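Local coordinates for protein ORF14 (Streptomyces clavuligerus, PDB 2WPX) that binds acetyl-CoA as a tandem GNAT protein of the clavulanic acid pathway and is probably an acyltransferase, at residues W106-A109 against R110-R114. Numbering follows the deposited sequence.
Sequences WAHA and RELAR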
loop_
_atom_site.group_PDB
_atom_site.type_symbol
_atom_site.label_atom_id
_atom_site.label_comp_id
_atom_site.label_asym_id
_atom_site.label_seq_id
_atom_site.Cartn_x
_atom_site.Cartn_y
_atom_site.Cartn_z
ATOM N N TRP A 106 1.169 -14.931 15.882
ATOM C CA TRP A 106 1.853 -13.847 16.476
ATOM C C TRP A 106 3.071 -14.345 17.260
ATOM O O TRP A 106 4.147 -13.701 17.265
ATOM C CB TRP A 106 0.882 -13.168 17.432
ATOM C CG TRP A 106 1.532 -12.079 18.108
ATOM C CD1 TRP A 106 2.095 -12.102 19.346
ATOM C CD2 TRP A 106 1.791 -10.783 17.565
ATOM N NE1 TRP A 106 2.635 -10.858 19.651
ATOM C CE2 TRP A 106 2.469 -10.039 18.564
ATOM C CE3 TRP A 106 1.472 -10.152 16.348
ATOM C CZ2 TRP A 106 2.859 -8.726 18.365
ATOM C CZ3 TRP A 106 1.874 -8.836 16.153
ATOM C CH2 TRP A 106 2.567 -8.146 17.155
ATOM N N ALA A 107 2.911 -15.461 17.952
ATOM C CA ALA A 107 4.024 -16.038 18.691
ATOM C C ALA A 107 5.114 -16.492 17.728
ATOM O O ALA A 107 6.306 -16.374 18.028
ATOM C CB ALA A 107 3.557 -17.226 19.583
ATOM N N HIS A 108 4.707 -17.040 16.592
ATOM C CA HIS A 108 5.645 -17.429 15.553
ATOM C C HIS A 108 6.307 -16.148 14.979
ATOM O O HIS A 108 7.530 -16.084 14.826
ATOM C CB HIS A 108 4.912 -18.288 14.492
ATOM C CG HIS A 108 5.802 -18.882 13.448
ATOM N ND1 HIS A 108 5.664 -18.591 12.106
ATOM C CD2 HIS A 108 6.836 -19.753 13.531
ATOM C CE1 HIS A 108 6.587 -19.225 11.410
ATOM N NE2 HIS A 108 7.319 -19.931 12.249
ATOM N N ALA A 109 5.506 -15.118 14.708
ATOM C CA ALA A 109 6.042 -13.761 14.329
ATOM C C ALA A 109 7.173 -13.226 15.231
ATOM O O ALA A 109 8.242 -12.951 14.751
ATOM C CB ALA A 109 4.899 -12.696 14.220
ATOM N N ARG A 110 6.946 -13.142 16.533
ATOM C CA ARG A 110 8.002 -12.753 17.469
ATOM C C ARG A 110 9.249 -13.617 17.443
ATOM O O ARG A 110 10.383 -13.086 17.538
ATOM C CB ARG A 110 7.434 -12.605 18.889
ATOM C CG ARG A 110 6.353 -11.535 18.830
ATOM C CD ARG A 110 5.608 -11.374 20.098
ATOM N NE ARG A 110 6.493 -11.128 21.211
ATOM C CZ ARG A 110 6.846 -12.081 22.064
ATOM N NH1 ARG A 110 6.369 -13.297 21.880
ATOM N NH2 ARG A 110 7.646 -11.823 23.095
ATOM N N GLU A 111 9.051 -14.920 17.278
ATOM C CA GLU A 111 10.163 -15.843 17.059
ATOM C C GLU A 111 10.972 -15.561 15.738
ATOM O O GLU A 111 12.219 -15.576 15.748
ATOM C CB GLU A 111 9.616 -17.264 17.042
ATOM C CG GLU A 111 10.652 -18.346 17.043
ATOM C CD GLU A 111 10.051 -19.672 17.527
ATOM O OE1 GLU A 111 9.294 -20.312 16.746
ATOM O OE2 GLU A 111 10.345 -20.075 18.688
ATOM N N LEU A 112 10.262 -15.297 14.631
ATOM C CA LEU A 112 10.918 -14.993 13.329
ATOM C C LEU A 112 11.657 -13.650 13.419
ATOM O O LEU A 112 12.800 -13.542 13.002
ATOM C CB LEU A 112 9.907 -14.950 12.190
ATOM C CG LEU A 112 9.296 -16.294 11.777
ATOM C CD1 LEU A 112 8.245 -16.037 10.654
ATOM C CD2 LEU A 112 10.386 -17.399 11.376
ATOM N N ALA A 113 11.043 -12.671 14.073
ATOM C CA ALA A 113 11.709 -11.379 14.275
ATOM C C ALA A 113 12.989 -11.550 15.048
ATOM O O ALA A 113 14.003 -10.924 14.729
ATOM C CB ALA A 113 10.819 -10.401 14.970
ATOM N N ARG A 114 12.930 -12.392 16.062
ATOM C CA ARG A 114 14.062 -12.656 16.910
ATOM C C ARG A 114 15.164 -13.408 16.135
ATOM O O ARG A 114 16.351 -13.154 16.291
ATOM C CB ARG A 114 13.602 -13.445 18.136
ATOM C CG ARG A 114 13.601 -12.631 19.370
ATOM C CD ARG A 114 12.709 -13.108 20.507
ATOM N NE ARG A 114 12.323 -14.507 20.485
ATOM C CZ ARG A 114 11.092 -14.928 20.819
ATOM N NH1 ARG A 114 10.167 -14.056 21.177
ATOM N NH2 ARG A 114 10.774 -16.211 20.789
HETATM O O HOH W 1 7.684 -16.287 20.575
#
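Trp106 to Ala109 and Arg110 to Ala113 are joined by four successive i to i+4 backbone hydrogen bonds within helix 101-115, from Arg110 N to Trp106 O at 2.9 Å through to Ala113 N to Ala109 O. The carbonyl of Ala107 has two partners. It accepts from Glu111 N at 3.2 Å and from a water, which in turn accepts from Arg114 NH2. This water bridges Ala107 to the side chain of Arg114, about two turns further along.

One turn after Trp106, the aliphatic part of Arg110 lies across its pyrrole side. Arg110 CG sits 4.3 Å from the centroid of the five-membered ring of Trp106, an off-centre CH-pi contact, and Arg110 CD comes to 3.1 Å from Trp106 NE1. The chain bends at chi3 (54°), and the guanidinium plane ends 13° from that of the indole. Arg110 NE is held by the carbonyl of Glu334.

Leu112 packs against His108. Its CG lies over one imidazole face, and the other neighbours of this ring include Phe10 and Trp62. Leu112 also meets Leu74, as does Ala109, so this side of the helix packs on strand 69-79.

Trp106 touches the bound acetyl-CoA. The helix connects strands 84-92 and 120-127 in the beta-alpha-beta unit of the GNAT fold.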